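Local coordinates for ABC-type branched-chain amino acid transport systems periplasmic component-like protein (Thermomonospora curvata, PDB 4N03) that probably binds a fatty acid outside the membrane and hands it to an ABC transporter, as a substrate-binding protein of the leucine-binding family, at residues Ser91-Leu96 with Asp122-Ile127; Pro110-Val115 with Thr133-Ser138; His173-Gly178 with Ser183-Thr188. One frame throughout, in Å; residues are numbered along the deposited sequence. Where two conformers were deposited one is given.

How the contacts relate
All three contacts are largely buried, but sit in different parts of a two-lobed binding-protein fold. Contact 1 lies in the lobe built on the four-stranded parallel sheet. It combines one tyrosine-aspartate hydrogen bond with packing of a selenomethionine on the tyrosine. Contact 2 shares helix 109-122 with contact 1, and they touch where Tyr93 CB packs on Val115 CG1. Contact 2 is mainly aliphatic, with one water bridging a partly exposed serine to a backbone carbonyl. Contact 3, in the lobe of the mixed sheet, joins a strand to the next helix by a weak histidine-threonine hydrogen bond and a CH-pi contact. It touches contact 2 through Thr133 and Ser183, but not contact 1.

Contact 1: residues Ser91-Leu96 with Asp122-Ile127; sequences SIYTEL and DKMFTI
Tyr93 and Asp122 make the one hydrogen bond of this contact. The phenol OH of Tyr93 donates to OD2 of Asp122 at 2.7 Å. The two side chains come from opposite directions. The carboxylate lies at the edge of the ring, and its plane is turned only 7° from that of the ring. OD2 receives the bond on its anti lone pair, away from OD1. The same oxygen also sits 3.3 Å from Tyr93 CE1, so it lies beside the ring edge as well as at the hydroxyl. Asn97 ND2 is a second donor to OD2, and this oxygen therefore has two hydrogen-bond partners. The two bonds probably help to fix the rotation of the carboxylate.

Met124, a selenomethionine, makes the van der Waals part. Its CB lies 3.7 Å from Tyr93 OH. Its chain then bends at both chi2 and chi3, and the terminal CE makes the apolar contact, 4.2 Å from Tyr93 CE2. The methyl approaches the ring obliquely. With CG anti to the backbone N (chi1 -178°), the ring extends from helix 86-96 until its OH meets Asp122 and Met124.

Backbone geometry sets the turn itself. Helix 109-122 ends at Asp122, and Lys123 leaves it with positive phi in a Schellman motif. The chain then runs through Met124 toward strand 126-129. After the turn, Thr126 OG1 donates to Met124 O at 2.9 Å, from above the carbonyl plane.

The contact thus ties the last turn of helix 86-96 to the junction between helix 109-122 and strand 126-129. Tyr93 also packs on Val115, Arg118 and Ile119 of helix 109-122 and on Ile103 of strand 103-107. Arg336 of helix 336-343 borders Met124.

Contact 2: residues Pro110-Val115 with Thr133-Ser138; sequences PMVSAV and TALLGS
Leu135 meets Val112 with both of its methyl groups. The two side chains cross at about a right angle. CD2 of Leu135 lies 3.6 Å from Val112 CG1. CD1 is 3.9 Å from Val112 CB, so the isopropyl end of the leucine straddles the branch point of the valine. The valine presents CG1 with this methyl anti to its backbone N (chi1 -175°). Leu135 CG stands beside its own backbone N, and the side chain extends from there toward the helix. CD2 also comes 3.9 Å from the backbone N of Ser113, so the leucine touches the helix backbone as well as its side chains.

This is packing of a short 3-10 turn, residues 133-135, against helix 109-122. The turn lies in the loop between strand 126-129 and helix 148-161. In this periplasmic-binding-protein fold the turn also touches helix 179-195 of the other lobe, consistent with a place near the junction of the lobes. A bound palmitic acid touches Pro110.

Ser113, partly exposed, lies beside the turn. Its OG is 3.9 Å from Leu135 CD2 and 4.2 Å from Ala134 CB, which are plain van der Waals contacts. The polar link between the segments is through water. One water lies 2.9 Å from Ser113 OG and donates to Ala134 O at 3.0 Å. Ser113 OG also makes a weak hydrogen bond back to Ser109 O. Phe106 of strand 103-107 also packs on Val112. Ala134 touches Asp179 at the start of helix 179-195.

Contact 3: residues His173-Gly178 with Ser183-Thr188; sequences HVYFEG and SALRGT
Strand 173-176 and helix 183-188 run nearly antiparallel, with 153° between their directions and a closest axis approach of 8.9 Å. They are the first strand and the helix of a beta-alpha-beta unit that strand 198-204 completes in parallel. The chain turns into the helix through Gly178, whose backbone angles call for glycine. His173 and Leu185 are nearest across the two backbones.

His173 points from the strand at the helix. Its ND1 lies 2.8 Å from Thr188 OG1 and donates to it, but the N-H...O angle is only 122° and the bond is weak. The hydroxyl sits at the ring edge, near its plane. On the other nitrogen, NE2 is hydrogen-bonded to Ser229 OG of strand 225-229, so the ring spans from the helix to a neighbouring strand. CE1 packs on Ala184 CB at 3.9 Å. A leucine in place of His173 would probably leave the hydroxyls of Thr188 and Ser229 without this shared partner.

Leu185 divides its methyls between two rings. CD1 rests 3.8 Å from His173 ND1. With CG anti to the backbone N (chi1 -179°), the side chain brings its other methyl to Tyr175. This CD2 makes a CH-pi contact over one face of the Tyr175 ring, 3.9 Å from the centroid and 17° off the normal.

Contact 1: residues Ser91-Leu96 with Asp122-Ile127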
ATOM      1  N   SER A  91      -9.348 -17.258   7.817  1.00 18.28           N
ATOM      2  CA  SER A  91      -9.620 -18.554   7.239  0.60 18.43           C
ATOM      3  C   SER A  91      -8.601 -18.888   6.137  1.00 17.27           C
ATOM      4  O   SER A  91      -8.054 -19.983   6.093  1.00 17.33           O
ATOM      5  CB  SER A  91     -11.047 -18.555   6.673  0.60 20.95           C
ATOM      6  OG  SER A  91     -11.379 -19.830   6.165  0.60 23.56           O
ATOM      7  N   ILE A  92      -8.332 -17.913   5.250  1.00 17.01           N
ATOM      8  CA  ILE A  92      -7.340 -18.095   4.190  1.00 17.53           C
ATOM      9  C   ILE A  92      -5.962 -18.326   4.774  1.00 16.70           C
ATOM     10  O   ILE A  92      -5.266 -19.221   4.381  1.00 16.26           O
ATOM     11  CB  ILE A  92      -7.310 -16.906   3.230  1.00 16.84           C
ATOM     12  CG1 ILE A  92      -8.549 -16.995   2.323  1.00 17.09           C
ATOM     13  CG2 ILE A  92      -6.020 -16.867   2.412  1.00 18.40           C
ATOM     14  CD1 ILE A  92      -8.919 -15.722   1.599  1.00 19.43           C
ATOM     15  N   TYR A  93      -5.592 -17.528   5.793  1.00 15.76           N
ATOM     16  CA  TYR A  93      -4.295 -17.702   6.405  1.00 14.68           C
ATOM     17  C   TYR A  93      -4.150 -19.142   6.892  1.00 14.56           C
ATOM     18  O   TYR A  93      -3.130 -19.781   6.684  1.00 15.89           O
ATOM     19  CB  TYR A  93      -4.082 -16.689   7.540  1.00 14.48           C
ATOM     20  CG  TYR A  93      -2.712 -16.811   8.159  1.00 13.96           C
ATOM     21  CD1 TYR A  93      -2.492 -17.693   9.209  1.00 13.96           C
ATOM     22  CD2 TYR A  93      -1.625 -16.165   7.624  1.00 13.22           C
ATOM     23  CE1 TYR A  93      -1.217 -17.871   9.730  1.00 13.63           C
ATOM     24  CE2 TYR A  93      -0.353 -16.329   8.153  1.00 12.96           C
ATOM     25  CZ  TYR A  93      -0.158 -17.186   9.212  1.00 12.74           C
ATOM     26  OH  TYR A  93       1.107 -17.361   9.693  1.00 14.67           O
ATOM     27  N   THR A  94      -5.163 -19.663   7.548  1.00 16.02           N
ATOM     28  CA  THR A  94      -5.029 -21.002   8.130  1.00 17.63           C
ATOM     29  C   THR A  94      -4.986 -22.070   7.033  1.00 17.92           C
ATOM     30  O   THR A  94      -4.423 -23.141   7.259  1.00 20.25           O
ATOM     31  CB  THR A  94      -6.132 -21.294   9.106  1.00 21.75           C
ATOM     32  OG1 THR A  94      -7.342 -21.296   8.417  1.00 26.31           O
ATOM     33  CG2 THR A  94      -6.245 -20.284  10.173  1.00 22.13           C
ATOM     34  N   GLU A  95      -5.531 -21.780   5.854  1.00 18.83           N
ATOM     35  CA  GLU A  95      -5.444 -22.692   4.701  0.70 18.97           C
ATOM     36  C   GLU A  95      -4.091 -22.661   4.004  1.00 19.78           C
ATOM     37  O   GLU A  95      -3.731 -23.592   3.250  1.00 22.28           O
ATOM     38  CB  GLU A  95      -6.456 -22.290   3.648  0.70 20.31           C
ATOM     39  CG  GLU A  95      -7.913 -22.436   3.979  0.70 25.31           C
ATOM     40  CD  GLU A  95      -8.757 -22.018   2.783  0.70 32.74           C
ATOM     41  OE1 GLU A  95      -9.156 -20.820   2.672  0.70 34.00           O
ATOM     42  OE2 GLU A  95      -8.958 -22.872   1.890  0.70 53.33           O
ATOM     43  N   LEU A  96      -3.349 -21.579   4.190  1.00 16.18           N
ATOM     44  CA  LEU A  96      -2.084 -21.437   3.510  1.00 16.79           C
ATOM     45  C   LEU A  96      -0.918 -21.714   4.420  1.00 16.07           C
ATOM     46  O   LEU A  96       0.142 -22.041   3.909  1.00 15.83           O
ATOM     47  CB  LEU A  96      -1.900 -19.998   3.019  1.00 17.25           C
ATOM     48  CG  LEU A  96      -2.818 -19.514   1.923  1.00 18.88           C
ATOM     49  CD1 LEU A  96      -2.545 -18.031   1.723  1.00 22.77           C
ATOM     50  CD2 LEU A  96      -2.560 -20.299   0.665  1.00 22.79           C
ATOM     51  N   ASP A 122       4.225 -18.294  13.637  1.00 13.11           N
ATOM     52  CA  ASP A 122       4.613 -19.079  12.454  1.00 12.85           C
ATOM     53  C   ASP A 122       5.929 -18.601  11.844  1.00 13.37           C
ATOM     54  O   ASP A 122       6.498 -19.269  10.990  1.00 14.14           O
ATOM     55  CB  ASP A 122       3.504 -19.031  11.407  1.00 12.95           C
ATOM     56  CG  ASP A 122       2.285 -19.814  11.792  1.00 15.07           C
ATOM     57  OD1 ASP A 122       2.376 -20.726  12.659  1.00 18.84           O
ATOM     58  OD2 ASP A 122       1.242 -19.555  11.196  1.00 16.28           O
ATOM     59  N   LYS A 123       6.432 -17.445  12.255  1.00 12.22           N
ATOM     60  CA  LYS A 123       7.602 -16.802  11.660  1.00 12.25           C
ATOM     61  C   LYS A 123       7.398 -16.551  10.159  1.00 12.24           C
ATOM     62  O   LYS A 123       8.314 -16.700   9.346  1.00 13.06           O
ATOM     63  CB  LYS A 123       8.876 -17.614  11.921  1.00 15.35           C
ATOM     64  CG  LYS A 123       9.165 -17.804  13.410  1.00 18.12           C
ATOM     65  CD  LYS A 123      10.442 -18.588  13.639  1.00 24.36           C
ATOM     66  CE  LYS A 123      11.027 -18.396  15.027  1.00 31.51           C
ATOM     67  NZ  LYS A 123      10.088 -18.520  16.175  1.00 36.65           N
HETATM   68  N   MSE A 124       6.209 -16.102   9.798  1.00 11.49           N
HETATM   69  CA  MSE A 124       5.808 -15.970   8.385  1.00 11.45           C
HETATM   70  C   MSE A 124       6.189 -14.614   7.866  1.00 11.01           C
HETATM   71  O   MSE A 124       5.564 -13.620   8.216  1.00 11.89           O
HETATM   72  CB  MSE A 124       4.284 -16.138   8.313  1.00 11.94           C
HETATM   73  CG  MSE A 124       3.741 -16.106   6.858  1.00 12.01           C
HETATM   74 SE   MSE A 124       4.220 -17.683   5.847  0.65 12.30          SE
HETATM   75  CE  MSE A 124       2.633 -18.729   6.425  1.00 15.58           C
ATOM     76  N   PHE A 125       7.178 -14.558   6.965  1.00 10.86           N
ATOM     77  CA  PHE A 125       7.510 -13.301   6.334  1.00 10.68           C
ATOM     78  C   PHE A 125       6.359 -12.831   5.511  1.00 10.35           C
ATOM     79  O   PHE A 125       5.922 -13.553   4.599  1.00 11.15           O
ATOM     80  CB  PHE A 125       8.790 -13.467   5.473  1.00 10.94           C
ATOM     81  CG  PHE A 125       9.251 -12.233   4.758  1.00 11.18           C
ATOM     82  CD1 PHE A 125       9.084 -10.962   5.293  1.00 11.83           C
ATOM     83  CD2 PHE A 125       9.874 -12.341   3.505  1.00 12.14           C
ATOM     84  CE1 PHE A 125       9.514  -9.842   4.616  1.00 12.31           C
ATOM     85  CE2 PHE A 125      10.332 -11.202   2.875  1.00 13.38           C
ATOM     86  CZ  PHE A 125      10.133  -9.959   3.392  1.00 13.14           C
ATOM     87  N   THR A 126       5.816 -11.661   5.796  1.00  9.84           N
ATOM     88  CA  THR A 126       4.623 -11.118   5.221  1.00  9.54           C
ATOM     89  C   THR A 126       4.897  -9.719   4.737  1.00 10.52           C
ATOM     90  O   THR A 126       5.392  -8.903   5.534  1.00 10.93           O
ATOM     91  CB  THR A 126       3.495 -11.153   6.268  1.00 10.58           C
ATOM     92  OG1 THR A 126       3.290 -12.475   6.740  1.00 11.20           O
ATOM     93  CG2 THR A 126       2.226 -10.651   5.703  1.00 11.34           C
ATOM     94  N   ILE A 127       4.533  -9.421   3.478  1.00 10.34           N
ATOM     95  CA  ILE A 127       4.648  -8.103   2.940  1.00 10.57           C
ATOM     96  C   ILE A 127       3.268  -7.576   2.645  1.00 11.10           C
ATOM     97  O   ILE A 127       2.644  -7.921   1.603  1.00 12.42           O
ATOM     98  CB  ILE A 127       5.513  -8.025   1.663  1.00 11.09           C
ATOM     99  CG1 ILE A 127       6.851  -8.709   1.840  1.00 11.35           C
ATOM    100  CG2 ILE A 127       5.654  -6.582   1.194  1.00 12.58           C
ATOM    101  CD1 ILE A 127       7.649  -8.890   0.558  1.00 12.18           C
TER

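Contact 2: residues Pro110-Val115 with Thr133-Ser138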
ATOM      1  N   PRO A 110      -6.780  -4.253   8.344  1.00 11.20           N
ATOM      2  CA  PRO A 110      -7.461  -5.112   9.331  1.00 12.02           C
ATOM      3  C   PRO A 110      -7.271  -6.588   9.095  1.00 12.04           C
ATOM      4  O   PRO A 110      -7.321  -7.402  10.025  1.00 13.95           O
ATOM      5  CB  PRO A 110      -8.913  -4.697   9.220  1.00 12.43           C
ATOM      6  CG  PRO A 110      -8.892  -3.317   8.640  1.00 14.01           C
ATOM      7  CD  PRO A 110      -7.729  -3.347   7.671  1.00 11.47           C
HETATM    8  N   MSE A 111      -7.074  -6.985   7.828  1.00 11.53           N
HETATM    9  CA  MSE A 111      -6.884  -8.365   7.490  1.00 12.03           C
HETATM   10  C   MSE A 111      -5.566  -8.896   8.054  1.00 11.04           C
HETATM   11  O   MSE A 111      -5.535  -9.953   8.674  1.00 13.27           O
HETATM   12  CB  MSE A 111      -6.928  -8.599   5.962  1.00 12.73           C
HETATM   13  CG  MSE A 111      -8.319  -8.362   5.368  1.00 14.89           C
HETATM   14 SE   MSE A 111      -8.432  -6.475   4.717  0.65 11.83          SE
HETATM   15  CE  MSE A 111     -10.144  -6.000   5.597  1.00 12.32           C
ATOM     16  N   VAL A 112      -4.476  -8.161   7.862  1.00 10.89           N
ATOM     17  CA  VAL A 112      -3.206  -8.597   8.400  1.00 10.87           C
ATOM     18  C   VAL A 112      -3.226  -8.476   9.959  1.00 10.85           C
ATOM     19  O   VAL A 112      -2.699  -9.365  10.608  1.00 11.73           O
ATOM     20  CB  VAL A 112      -2.022  -7.823   7.814  1.00  9.99           C
ATOM     21  CG1 VAL A 112      -0.716  -8.408   8.316  1.00 11.56           C
ATOM     22  CG2 VAL A 112      -2.012  -7.901   6.315  1.00 10.84           C
ATOM     23  N   SER A 113      -3.860  -7.456  10.507  1.00 11.12           N
ATOM     24  CA  SER A 113      -3.973  -7.339  11.988  1.00 12.96           C
ATOM     25  C   SER A 113      -4.591  -8.572  12.568  1.00 12.27           C
ATOM     26  O   SER A 113      -4.167  -9.008  13.663  1.00 13.85           O
ATOM     27  CB  SER A 113      -4.794  -6.090  12.395  1.00 13.84           C
ATOM     28  OG  SER A 113      -3.966  -5.003  12.264  1.00 16.81           O
ATOM     29  N   ALA A 114      -5.593  -9.142  11.899  1.00 12.29           N
ATOM     30  CA  ALA A 114      -6.316 -10.280  12.444  1.00 13.53           C
ATOM     31  C   ALA A 114      -5.448 -11.523  12.553  1.00 13.31           C
ATOM     32  O   ALA A 114      -5.763 -12.428  13.322  1.00 16.09           O
ATOM     33  CB  ALA A 114      -7.549 -10.572  11.639  1.00 14.18           C
ATOM     34  N   VAL A 115      -4.365 -11.583  11.788  1.00 12.07           N
ATOM     35  CA  VAL A 115      -3.481 -12.758  11.784  1.00 12.16           C
ATOM     36  C   VAL A 115      -2.082 -12.436  12.272  1.00 11.54           C
ATOM     37  O   VAL A 115      -1.206 -13.259  12.226  1.00 12.24           O
ATOM     38  CB  VAL A 115      -3.419 -13.445  10.400  1.00 13.69           C
ATOM     39  CG1 VAL A 115      -4.753 -14.054  10.058  1.00 16.20           C
ATOM     40  CG2 VAL A 115      -2.962 -12.509   9.332  1.00 13.49           C
ATOM     41  N   THR A 133       0.325   1.714  11.186  1.00  9.40           N
ATOM     42  CA  THR A 133       1.329   1.544  12.222  1.00  9.44           C
ATOM     43  C   THR A 133       1.032   0.320  13.081  1.00  8.79           C
ATOM     44  O   THR A 133       1.942  -0.181  13.751  1.00  9.08           O
ATOM     45  CB  THR A 133       1.391   2.783  13.111  1.00  9.47           C
ATOM     46  OG1 THR A 133       0.078   3.088  13.599  1.00  9.53           O
ATOM     47  CG2 THR A 133       1.895   3.956  12.323  1.00  8.90           C
ATOM     48  N   ALA A 134      -0.191  -0.206  13.019  1.00  8.73           N
ATOM     49  CA  ALA A 134      -0.501  -1.392  13.762  1.00  9.83           C
ATOM     50  C   ALA A 134       0.281  -2.606  13.307  1.00  8.94           C
ATOM     51  O   ALA A 134       0.304  -3.611  13.986  1.00 11.38           O
ATOM     52  CB  ALA A 134      -1.994  -1.641  13.755  1.00 11.30           C
ATOM     53  N   LEU A 135       0.917  -2.536  12.122  1.00  9.25           N
ATOM     54  CA  LEU A 135       1.733  -3.614  11.580  1.00  9.59           C
ATOM     55  C   LEU A 135       3.223  -3.427  11.786  1.00  9.96           C
ATOM     56  O   LEU A 135       3.981  -4.323  11.439  1.00 10.85           O
ATOM     57  CB  LEU A 135       1.387  -3.871  10.112  1.00  9.67           C
ATOM     58  CG  LEU A 135      -0.066  -4.287   9.887  1.00 10.72           C
ATOM     59  CD1 LEU A 135      -0.379  -4.369   8.418  1.00 11.66           C
ATOM     60  CD2 LEU A 135      -0.442  -5.587  10.615  1.00 12.63           C
ATOM     61  N   LEU A 136       3.643  -2.281  12.339  1.00  9.65           N
ATOM     62  CA  LEU A 136       5.009  -2.124  12.785  1.00  9.77           C
ATOM     63  C   LEU A 136       5.243  -2.955  14.031  1.00  9.85           C
ATOM     64  O   LEU A 136       4.286  -3.377  14.709  1.00 11.24           O
ATOM     65  CB  LEU A 136       5.334  -0.652  13.068  1.00  9.76           C
ATOM     66  CG  LEU A 136       5.326   0.274  11.846  1.00  9.93           C
ATOM     67  CD1 LEU A 136       5.620   1.684  12.345  1.00 11.64           C
ATOM     68  CD2 LEU A 136       6.363  -0.152  10.804  1.00 10.64           C
ATOM     69  N   GLY A 137       6.501  -3.197  14.333  1.00 10.13           N
ATOM     70  CA  GLY A 137       6.872  -3.912  15.558  1.00 11.35           C
ATOM     71  C   GLY A 137       6.918  -5.399  15.437  1.00 11.34           C
ATOM     72  O   GLY A 137       7.055  -6.113  16.429  1.00 13.57           O
ATOM     73  N   SER A 138       6.841  -5.922  14.220  1.00 12.26           N
ATOM     74  CA  SER A 138       6.979  -7.375  14.020  1.00 15.61           C
ATOM     75  C   SER A 138       8.128  -7.677  13.115  1.00 13.30           C
ATOM     76  O   SER A 138       8.140  -7.220  11.954  1.00 13.96           O
ATOM     77  CB  SER A 138       5.765  -7.972  13.363  1.00 18.44           C
ATOM     78  OG  SER A 138       6.131  -9.336  13.020  1.00 21.63           O
TER
HETATM   79  O   HOH W   1      -2.289  -5.080  14.573  1.00 19.89           O

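Contact 3: residues His173-Gly178 with Ser183-Thr188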
ATOM      1  N   HIS A 173     -12.021  14.856   7.869  1.00  9.47           N
ATOM      2  CA  HIS A 173     -11.401  13.598   7.466  1.00  9.32           C
ATOM      3  C   HIS A 173     -12.408  12.482   7.535  1.00  9.71           C
ATOM      4  O   HIS A 173     -12.907  12.109   8.597  1.00 10.15           O
ATOM      5  CB  HIS A 173     -10.194  13.330   8.366  1.00  9.55           C
ATOM      6  CG  HIS A 173      -9.275  12.277   7.828  1.00  9.47           C
ATOM      7  ND1 HIS A 173      -7.990  12.162   8.276  1.00 10.18           N
ATOM      8  CD2 HIS A 173      -9.466  11.308   6.881  1.00  9.26           C
ATOM      9  CE1 HIS A 173      -7.421  11.151   7.641  1.00  9.24           C
ATOM     10  NE2 HIS A 173      -8.292  10.620   6.785  1.00  9.56           N
ATOM     11  N   VAL A 174     -12.766  11.965   6.361  1.00  9.50           N
ATOM     12  CA  VAL A 174     -13.637  10.829   6.200  1.00  9.86           C
ATOM     13  C   VAL A 174     -12.763   9.607   6.184  1.00  9.10           C
ATOM     14  O   VAL A 174     -11.844   9.531   5.327  1.00  9.86           O
ATOM     15  CB  VAL A 174     -14.430  10.938   4.871  1.00 10.18           C
ATOM     16  CG1 VAL A 174     -15.285   9.696   4.644  1.00 12.08           C
ATOM     17  CG2 VAL A 174     -15.302  12.189   4.831  1.00 11.26           C
ATOM     18  N   TYR A 175     -12.984   8.614   7.054  1.00  9.87           N
ATOM     19  CA  TYR A 175     -11.998   7.542   7.199  1.00  9.31           C
ATOM     20  C   TYR A 175     -12.639   6.216   7.462  1.00  9.52           C
ATOM     21  O   TYR A 175     -13.587   6.123   8.300  1.00  9.77           O
ATOM     22  CB  TYR A 175     -10.981   7.941   8.334  1.00  9.72           C
ATOM     23  CG  TYR A 175     -11.578   7.946   9.734  1.00  9.43           C
ATOM     24  CD1 TYR A 175     -12.282   9.029  10.228  1.00 10.28           C
ATOM     25  CD2 TYR A 175     -11.478   6.815  10.519  1.00  9.67           C
ATOM     26  CE1 TYR A 175     -12.878   8.978  11.508  1.00 10.82           C
ATOM     27  CE2 TYR A 175     -12.066   6.783  11.796  1.00 10.78           C
ATOM     28  CZ  TYR A 175     -12.770   7.848  12.264  1.00 10.88           C
ATOM     29  OH  TYR A 175     -13.396   7.763  13.518  1.00 12.05           O
ATOM     30  N   PHE A 176     -12.082   5.145   6.899  1.00  9.67           N
ATOM     31  CA  PHE A 176     -12.462   3.809   7.230  1.00  9.06           C
ATOM     32  C   PHE A 176     -12.086   3.562   8.698  1.00  9.58           C
ATOM     33  O   PHE A 176     -10.939   3.638   9.088  1.00 10.28           O
ATOM     34  CB  PHE A 176     -11.734   2.783   6.365  1.00  9.60           C
ATOM     35  CG  PHE A 176     -12.255   2.529   4.969  1.00  9.54           C
ATOM     36  CD1 PHE A 176     -13.394   3.072   4.478  1.00  9.95           C
ATOM     37  CD2 PHE A 176     -11.553   1.657   4.161  1.00 10.44           C
ATOM     38  CE1 PHE A 176     -13.841   2.753   3.196  1.00 10.65           C
ATOM     39  CE2 PHE A 176     -11.967   1.339   2.871  1.00 10.91           C
ATOM     40  CZ  PHE A 176     -13.093   1.902   2.402  1.00 10.22           C
ATOM     41  N   GLU A 177     -13.064   3.177   9.500  1.00 10.18           N
ATOM     42  CA  GLU A 177     -12.852   2.872  10.899  0.60 10.60           C
ATOM     43  C   GLU A 177     -11.774   1.795  11.059  1.00 11.10           C
ATOM     44  O   GLU A 177     -11.669   0.840  10.266  1.00 10.73           O
ATOM     45  CB  GLU A 177     -14.200   2.449  11.542  0.60 12.77           C
ATOM     46  CG  GLU A 177     -14.824   1.185  10.960  0.60 13.14           C
ATOM     47  CD  GLU A 177     -16.005   0.586  11.692  0.60 15.53           C
ATOM     48  OE1 GLU A 177     -16.658   1.244  12.490  0.60 15.80           O
ATOM     49  OE2 GLU A 177     -16.272  -0.608  11.449  0.60 18.42           O
ATOM     50  N   GLY A 178     -10.964   1.941  12.111  1.00 10.62           N
ATOM     51  CA  GLY A 178      -9.970   0.956  12.441  1.00 11.12           C
ATOM     52  C   GLY A 178      -8.580   1.281  11.883  1.00 10.60           C
ATOM     53  O   GLY A 178      -8.239   2.432  11.667  1.00 11.36           O
ATOM     54  N   SER A 183      -5.271   5.162  11.483  1.00  9.57           N
ATOM     55  CA  SER A 183      -3.866   5.532  11.417  1.00  9.35           C
ATOM     56  C   SER A 183      -3.689   6.823  10.644  1.00  8.88           C
ATOM     57  O   SER A 183      -2.961   7.720  11.043  1.00  8.89           O
ATOM     58  CB  SER A 183      -3.052   4.387  10.850  1.00  9.08           C
ATOM     59  OG  SER A 183      -1.695   4.706  10.672  1.00 10.41           O
ATOM     60  N   ALA A 184      -4.354   6.933   9.481  1.00  8.86           N
ATOM     61  CA  ALA A 184      -4.303   8.170   8.747  1.00  8.54           C
ATOM     62  C   ALA A 184      -4.744   9.340   9.639  1.00  8.73           C
ATOM     63  O   ALA A 184      -4.136  10.393   9.643  1.00  9.18           O
ATOM     64  CB  ALA A 184      -5.140   8.043   7.492  1.00  8.84           C
ATOM     65  N   LEU A 185      -5.891   9.143  10.262  1.00  8.83           N
ATOM     66  CA  LEU A 185      -6.483  10.164  11.135  1.00  9.97           C
ATOM     67  C   LEU A 185      -5.546  10.622  12.274  1.00  9.58           C
ATOM     68  O   LEU A 185      -5.478  11.798  12.575  1.00  9.29           O
ATOM     69  CB  LEU A 185      -7.784   9.643  11.720  1.00  9.18           C
ATOM     70  CG  LEU A 185      -8.549  10.584  12.634  1.00 10.21           C
ATOM     71  CD1 LEU A 185      -9.073  11.790  11.901  1.00 12.29           C
ATOM     72  CD2 LEU A 185      -9.691   9.837  13.278  1.00 11.37           C
ATOM     73  N   ARG A 186      -4.809   9.677  12.798  1.00  8.95           N
ATOM     74  CA  ARG A 186      -3.812  10.024  13.806  1.00  9.78           C
ATOM     75  C   ARG A 186      -2.842  11.051  13.282  1.00  9.12           C
ATOM     76  O   ARG A 186      -2.445  12.008  13.949  1.00  9.95           O
ATOM     77  CB  ARG A 186      -3.100   8.775  14.314  1.00 10.62           C
ATOM     78  CG  ARG A 186      -2.130   9.052  15.437  1.00 11.21           C
ATOM     79  CD  ARG A 186      -1.357   7.825  15.798  1.00 12.46           C
ATOM     80  NE  ARG A 186      -0.420   8.087  16.876  1.00 12.25           N
ATOM     81  CZ  ARG A 186      -0.458   7.544  18.060  1.00 14.96           C
ATOM     82  NH1 ARG A 186      -1.358   6.645  18.391  1.00 17.69           N
ATOM     83  NH2 ARG A 186       0.493   7.849  18.874  1.00 20.15           N
ATOM     84  N   GLY A 187      -2.379  10.854  12.050  1.00  9.30           N
ATOM     85  CA  GLY A 187      -1.485  11.820  11.400  1.00  9.13           C
ATOM     86  C   GLY A 187      -2.141  13.164  11.173  1.00  9.08           C
ATOM     87  O   GLY A 187      -1.571  14.214  11.474  1.00  9.29           O
ATOM     88  N   THR A 188      -3.369  13.159  10.658  1.00  9.65           N
ATOM     89  CA  THR A 188      -4.115  14.395  10.502  1.00  9.98           C
ATOM     90  C   THR A 188      -4.158  15.187  11.814  1.00  9.65           C
ATOM     91  O   THR A 188      -3.937  16.408  11.810  1.00 10.11           O
ATOM     92  CB  THR A 188      -5.537  14.092  10.045  1.00  9.88           C
ATOM     93  OG1 THR A 188      -5.470  13.372   8.815  1.00 10.32           O
ATOM     94  CG2 THR A 188      -6.334  15.333   9.831  1.00 11.66           C
TER